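Local coordinates for protein tyrosinase (PDB 6JU5) that probably hydroxylates L-tyrosine and oxidises L-dopa to L-dopaquinone with molecular oxygen at a dinuclear copper centre, a reaction of melanin biosynthesis, at residues B[473-478]-B[581-586]; B[283-288]-B[458-463]. The protein carries 1 engineered substitution. One frame throughout, in Å; residues are numbered along the deposited sequence.

Contact 1 (B[473-478]-B[581-586]); sequences ILSIRY and EVALHK
Ile473, Ser475 and Arg477 form antiparallel hydrogen-bonded pairs with His585, Ala583 and Glu581. Each pair exchanges two N-H to O bonds, so all six backbone N-H groups of these residues are used. The longest is Ala583 N to Ser475 O, 3.1 Å. Ser475 OG, set between its backbone N and carbonyl carbon (chi1 55°), turns to the neighbouring strand and hydrogen-bonds His585 NE2 at 2.8 Å, in the imidazole plane and at its edge. The donor is not settled. A water joins the same hydroxyl to Glu581 O. Arg477 and Glu581 form a two-bond salt bridge, gripped side-on. NE donates to OE2 at 2.9 Å, nearly straight at 167°, and NH2 donates to OE1 at 2.8 Å. Both oxygens lie near the guanidinium plane but are approached from above the carboxylate plane. A second water donates to Arg477 O and Glu581 OE2. On the other face, Leu474 CD2 is 4.0 Å from Leu584 CD1. Strands 538-544 and 604-611 flank the pair, making both strands inner ones. The serine-histidine bond and the salt bridge leave one face mostly polar; the other, with Leu474, Ile476, Val582 and Leu584, is apolar.

Contact 2 (B[283-288]-B[458-463]); sequences LQDMTF and QRTKEV
Helix 283-288 and helix 458-463 cross at 101°, with axes 9.5 Å apart at closest approach, and the nearest CA atoms are those of Asp285 and Thr460, 6.1 Å apart. Thr460 points toward the other helix and packs against Asp285. Its OG1 lies 3.7 Å from Asp285 CB, while its CG2 methyl comes to 4.0 Å from Asp285 CG. The methyl is anti to the backbone N of Thr460, which sets it over one face of the Asp285 carboxylate. OD1 forms a salt bridge with Arg289, one turn on in its own helix, and OD2 is hydrogen-bonded to Tyr464, the residue after 463 in the partner helix. Gln284 extends toward the start of helix 458-463, and its OE1 lies 3.7 Å from Arg459 CB. Two waters donate to this oxygen. One of them accepts from Thr460 N at 2.9 Å, the other from Arg459 N at 3.0 Å. A single amide oxygen thus serves two N-H groups in the first turn of the helix, through water. Gln284 NE2 is bonded to Ala153 O, which fixes the other end of the amide. The Arg459 guanidinium turns to Glu462 and Ser279 O instead. Phe288 closes the other end of the interface. Its CZ touches Lys461 CE at 4.2 Å and its CD2 lies equally far from Thr460 CB. Beyond CE, Lys461 NZ hydrogen-bonds Ser453 OG on helix 445-456. No direct hydrogen bond links 283-288 with 458-463; van der Waals packing and bridging water join them. Around the contact, helix 445-456 packs on Phe288 through Ile452 and Tyr456. Leu283 and Met286 rest on helix 328-340, and Pro544 of strand 538-544 touches Asp285 and Met286.

How the contacts relate
The centres of the two contacts are 19 Å apart. Their nearest atoms are about 8 Å apart, so they do not touch. Both segments of contact 2 come before the first segment of contact 1 in the sequence. Helix 458-464 is followed directly by strand 470-478, which carries the first half of contact 1. Strand 538-544 also connects them, since it pairs with strand 470-478 and ends at Pro544, which packs on helix 282-292. Contact 2 ties the central tyrosinase domain to the helix just before the C-terminal sheet, and contact 1 lies inside that sheet. Both lie away from the copper sites.

Contact 1 (B[473-478]-B[581-586])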
loop_
_atom_site.group_PDB
_atom_site.type_symbol
_atom_site.label_atom_id
_atom_site.label_comp_id
_atom_site.label_asym_id
_atom_site.label_seq_id
_atom_site.Cartn_x
_atom_site.Cartn_y
_atom_site.Cartn_z
ATOM N N ILE B 473 7.624 -4.150 -34.314
ATOM C CA ILE B 473 8.347 -3.558 -33.205
ATOM C C ILE B 473 8.333 -2.038 -33.317
ATOM O O ILE B 473 8.260 -1.460 -34.417
ATOM C CB ILE B 473 9.806 -4.065 -33.133
ATOM C CG1 ILE B 473 10.579 -3.772 -34.410
ATOM C CG2 ILE B 473 9.860 -5.541 -32.742
ATOM C CD1 ILE B 473 12.024 -4.224 -34.416
ATOM N N LEU B 474 8.398 -1.390 -32.140
ATOM C CA LEU B 474 8.591 0.068 -32.107
ATOM C C LEU B 474 10.038 0.372 -31.723
ATOM O O LEU B 474 10.571 -0.200 -30.764
ATOM C CB LEU B 474 7.671 0.710 -31.086
ATOM C CG LEU B 474 6.182 0.739 -31.480
ATOM C CD1 LEU B 474 5.292 0.743 -30.240
ATOM C CD2 LEU B 474 5.883 1.953 -32.347
ATOM N N SER B 475 10.663 1.278 -32.450
ATOM C CA SER B 475 11.967 1.798 -32.070
ATOM C C SER B 475 11.780 3.149 -31.383
ATOM O O SER B 475 10.892 3.931 -31.779
ATOM C CB SER B 475 12.865 1.939 -33.292
ATOM O OG SER B 475 12.220 2.744 -34.287
ATOM N N ILE B 476 12.579 3.394 -30.353
ATOM C CA ILE B 476 12.519 4.643 -29.608
ATOM C C ILE B 476 13.918 5.197 -29.349
ATOM O O ILE B 476 14.730 4.473 -28.774
ATOM C CB ILE B 476 11.826 4.431 -28.241
ATOM C CG1 ILE B 476 10.429 3.827 -28.381
ATOM C CG2 ILE B 476 11.802 5.739 -27.468
ATOM C CD1 ILE B 476 10.394 2.316 -28.314
ATOM N N ARG B 477 14.185 6.421 -29.769
ATOM C CA ARG B 477 15.481 7.055 -29.520
ATOM C C ARG B 477 15.250 8.435 -28.898
ATOM O O ARG B 477 14.401 9.208 -29.358
ATOM C CB ARG B 477 16.294 7.154 -30.816
ATOM C CG ARG B 477 17.723 7.652 -30.592
ATOM C CD ARG B 477 18.611 7.308 -31.777
ATOM N NE ARG B 477 18.210 8.069 -32.953
ATOM C CZ ARG B 477 18.603 7.763 -34.187
ATOM N NH1 ARG B 477 19.393 6.716 -34.401
ATOM N NH2 ARG B 477 18.185 8.531 -35.178
ATOM N N TYR B 478 15.978 8.702 -27.819
ATOM C CA TYR B 478 15.855 9.934 -27.049
ATOM C C TYR B 478 17.184 10.361 -26.450
ATOM O O TYR B 478 18.151 9.598 -26.398
ATOM C CB TYR B 478 14.781 9.756 -25.947
ATOM C CG TYR B 478 15.158 8.672 -24.961
ATOM C CD1 TYR B 478 14.925 7.321 -25.241
ATOM C CD2 TYR B 478 15.768 8.995 -23.752
ATOM C CE1 TYR B 478 15.295 6.364 -24.321
ATOM C CE2 TYR B 478 16.139 8.031 -22.826
ATOM C CZ TYR B 478 15.888 6.710 -23.120
ATOM O OH TYR B 478 16.258 5.725 -22.223
ATOM N N GLU B 581 12.353 10.092 -31.238
ATOM C CA GLU B 581 12.230 9.498 -32.558
ATOM C C GLU B 581 11.593 8.112 -32.393
ATOM O O GLU B 581 12.246 7.233 -31.845
ATOM C CB GLU B 581 13.603 9.398 -33.214
ATOM C CG GLU B 581 14.392 10.702 -33.272
ATOM C CD GLU B 581 15.839 10.520 -33.711
ATOM O OE1 GLU B 581 16.052 10.370 -34.937
ATOM O OE2 GLU B 581 16.764 10.543 -32.863
ATOM N N VAL B 582 10.333 7.993 -32.785
ATOM C CA VAL B 582 9.574 6.750 -32.700
ATOM C C VAL B 582 9.247 6.251 -34.099
ATOM O O VAL B 582 8.824 7.052 -34.944
ATOM C CB VAL B 582 8.279 6.959 -31.885
ATOM C CG1 VAL B 582 7.471 5.674 -31.771
ATOM C CG2 VAL B 582 8.635 7.476 -30.493
ATOM N N ALA B 583 9.459 4.960 -34.340
ATOM C CA ALA B 583 8.994 4.387 -35.594
ATOM C C ALA B 583 8.473 2.968 -35.389
ATOM O O ALA B 583 8.821 2.263 -34.441
ATOM C CB ALA B 583 10.092 4.414 -36.649
ATOM N N LEU B 584 7.596 2.570 -36.297
ATOM C CA LEU B 584 7.061 1.207 -36.294
ATOM C C LEU B 584 7.653 0.409 -37.448
ATOM O O LEU B 584 7.724 0.937 -38.567
ATOM C CB LEU B 584 5.537 1.291 -36.433
ATOM C CG LEU B 584 4.797 -0.053 -36.454
ATOM C CD1 LEU B 584 4.858 -0.738 -35.097
ATOM C CD2 LEU B 584 3.357 0.198 -36.883
ATOM N N HIS B 585 8.107 -0.812 -37.185
ATOM C CA HIS B 585 8.793 -1.648 -38.161
ATOM C C HIS B 585 8.133 -3.022 -38.247
ATOM O O HIS B 585 7.664 -3.553 -37.228
ATOM C CB HIS B 585 10.266 -1.863 -37.804
ATOM C CG HIS B 585 10.966 -0.591 -37.483
ATOM N ND1 HIS B 585 11.778 0.081 -38.362
ATOM C CD2 HIS B 585 10.929 0.143 -36.349
ATOM C CE1 HIS B 585 12.227 1.181 -37.782
ATOM N NE2 HIS B 585 11.730 1.237 -36.556
ATOM N N LYS B 586 8.108 -3.592 -39.446
ATOM C CA LYS B 586 7.438 -4.853 -39.725
ATOM C C LYS B 586 8.400 -5.856 -40.353
ATOM O O LYS B 586 9.214 -5.498 -41.206
ATOM C CB LYS B 586 6.271 -4.655 -40.700
ATOM C CG LYS B 586 5.502 -5.808 -41.097
ATOM C CD LYS B 586 4.344 -5.605 -42.029
HETATM O O HOH W 1 13.119 5.295 -33.792
HETATM O O HOH W 2 15.798 11.422 -30.517
#

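Contact 2 (B[283-288]-B[458-463])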
loop_
_atom_site.group_PDB
_atom_site.type_symbol
_atom_site.label_atom_id
_atom_site.label_comp_id
_atom_site.label_asym_id
_atom_site.label_seq_id
_atom_site.Cartn_x
_atom_site.Cartn_y
_atom_site.Cartn_z
ATOM N N LEU B 283 6.756 -6.961 -20.207
ATOM C CA LEU B 283 8.079 -7.240 -19.647
ATOM C C LEU B 283 8.523 -8.646 -19.970
ATOM O O LEU B 283 9.713 -8.882 -20.209
ATOM C CB LEU B 283 8.036 -7.013 -18.133
ATOM C CG LEU B 283 9.298 -7.346 -17.335
ATOM C CD1 LEU B 283 10.520 -6.594 -17.869
ATOM C CD2 LEU B 283 9.037 -7.021 -15.867
ATOM N N GLN B 284 7.592 -9.595 -19.980
ATOM C CA GLN B 284 8.011 -10.973 -20.293
ATOM C C GLN B 284 8.323 -11.122 -21.781
ATOM O O GLN B 284 9.309 -11.795 -22.108
ATOM C CB GLN B 284 6.953 -11.970 -19.852
ATOM C CG GLN B 284 7.441 -13.410 -19.865
ATOM C CD GLN B 284 6.378 -14.380 -19.416
ATOM O OE1 GLN B 284 5.505 -14.772 -20.198
ATOM N NE2 GLN B 284 6.450 -14.730 -18.135
ATOM N N ASP B 285 7.521 -10.510 -22.639
ATOM C CA ASP B 285 7.806 -10.507 -24.092
ATOM C C ASP B 285 9.150 -9.844 -24.362
ATOM O O ASP B 285 9.999 -10.387 -25.092
ATOM C CB ASP B 285 6.630 -9.837 -24.791
ATOM C CG ASP B 285 6.579 -9.844 -26.290
ATOM O OD1 ASP B 285 7.612 -10.064 -26.965
ATOM O OD2 ASP B 285 5.475 -9.629 -26.853
ATOM N N MET B 286 9.423 -8.670 -23.784
ATOM C CA MET B 286 10.724 -8.019 -23.933
ATOM C C MET B 286 11.882 -8.927 -23.516
ATOM O O MET B 286 12.924 -8.986 -24.187
ATOM C CB MET B 286 10.754 -6.729 -23.084
ATOM C CG MET B 286 9.913 -5.602 -23.694
ATOM S SD MET B 286 9.924 -4.107 -22.659
ATOM C CE MET B 286 11.390 -3.298 -23.293
ATOM N N THR B 287 11.740 -9.593 -22.378
ATOM C CA THR B 287 12.839 -10.404 -21.841
ATOM C C THR B 287 13.066 -11.612 -22.739
ATOM O O THR B 287 14.216 -11.997 -23.021
ATOM C CB THR B 287 12.582 -10.790 -20.369
ATOM O OG1 THR B 287 12.484 -9.596 -19.563
ATOM C CG2 THR B 287 13.723 -11.606 -19.798
ATOM N N PHE B 288 11.965 -12.197 -23.229
ATOM C CA PHE B 288 12.085 -13.353 -24.125
ATOM C C PHE B 288 12.765 -12.910 -25.405
ATOM O O PHE B 288 13.670 -13.601 -25.900
ATOM C CB PHE B 288 10.709 -13.971 -24.334
ATOM C CG PHE B 288 10.623 -15.101 -25.318
ATOM C CD1 PHE B 288 11.522 -16.151 -25.257
ATOM C CD2 PHE B 288 9.628 -15.128 -26.288
ATOM C CE1 PHE B 288 11.426 -17.193 -26.173
ATOM C CE2 PHE B 288 9.551 -16.149 -27.212
ATOM C CZ PHE B 288 10.454 -17.206 -27.158
ATOM N N GLN B 458 6.481 -18.989 -23.189
ATOM C CA GLN B 458 5.255 -19.744 -23.397
ATOM C C GLN B 458 4.057 -18.875 -23.689
ATOM O O GLN B 458 3.263 -19.095 -24.610
ATOM C CB GLN B 458 5.040 -20.622 -22.144
ATOM C CG GLN B 458 6.090 -21.733 -22.060
ATOM C CD GLN B 458 5.748 -22.804 -21.047
ATOM O OE1 GLN B 458 4.801 -23.567 -21.253
ATOM N NE2 GLN B 458 6.494 -22.898 -19.953
ATOM N N ARG B 459 3.853 -17.820 -22.900
ATOM C CA ARG B 459 2.635 -17.024 -23.076
ATOM C C ARG B 459 2.689 -16.219 -24.362
ATOM O O ARG B 459 1.705 -16.139 -25.105
ATOM C CB ARG B 459 2.478 -16.154 -21.828
ATOM C CG ARG B 459 1.246 -15.272 -21.845
ATOM C CD ARG B 459 -0.006 -16.138 -21.976
ATOM N NE ARG B 459 -1.169 -15.252 -21.908
ATOM C CZ ARG B 459 -2.431 -15.642 -21.997
ATOM N NH1 ARG B 459 -3.392 -14.739 -21.921
ATOM N NH2 ARG B 459 -2.707 -16.925 -22.174
ATOM N N THR B 460 3.859 -15.640 -24.654
ATOM C CA THR B 460 4.043 -14.907 -25.905
ATOM C C THR B 460 3.700 -15.793 -27.094
ATOM O O THR B 460 2.913 -15.402 -27.962
ATOM C CB THR B 460 5.472 -14.341 -26.020
ATOM O OG1 THR B 460 5.712 -13.386 -24.961
ATOM C CG2 THR B 460 5.672 -13.590 -27.325
ATOM N N LYS B 461 4.276 -16.994 -27.120
ATOM C CA LYS B 461 4.031 -17.890 -28.247
ATOM C C LYS B 461 2.570 -18.319 -28.313
ATOM O O LYS B 461 2.024 -18.401 -29.409
ATOM C CB LYS B 461 4.962 -19.107 -28.160
ATOM C CG LYS B 461 6.431 -18.729 -28.336
ATOM C CD LYS B 461 7.285 -19.947 -28.661
ATOM C CE LYS B 461 7.961 -20.515 -27.425
ATOM N NZ LYS B 461 9.042 -21.478 -27.778
ATOM N N GLU B 462 1.953 -18.563 -27.163
ATOM C CA GLU B 462 0.552 -18.989 -27.088
ATOM C C GLU B 462 -0.367 -17.957 -27.734
ATOM O O GLU B 462 -1.319 -18.291 -28.444
ATOM C CB GLU B 462 0.191 -19.200 -25.623
ATOM C CG GLU B 462 -1.193 -19.739 -25.297
ATOM C CD GLU B 462 -1.305 -20.013 -23.802
ATOM O OE1 GLU B 462 -0.809 -19.179 -23.013
ATOM O OE2 GLU B 462 -1.856 -21.065 -23.419
ATOM N N VAL B 463 -0.089 -16.681 -27.450
ATOM C CA VAL B 463 -0.972 -15.615 -27.943
ATOM C C VAL B 463 -0.559 -15.223 -29.349
ATOM O O VAL B 463 -1.387 -15.090 -30.259
ATOM C CB VAL B 463 -0.994 -14.434 -26.953
ATOM C CG1 VAL B 463 -1.956 -13.342 -27.401
ATOM C CG2 VAL B 463 -1.424 -14.936 -25.571
HETATM O O HOH W 3 6.009 -15.004 -22.800
HETATM O O HOH W 4 5.472 -17.597 -20.430
#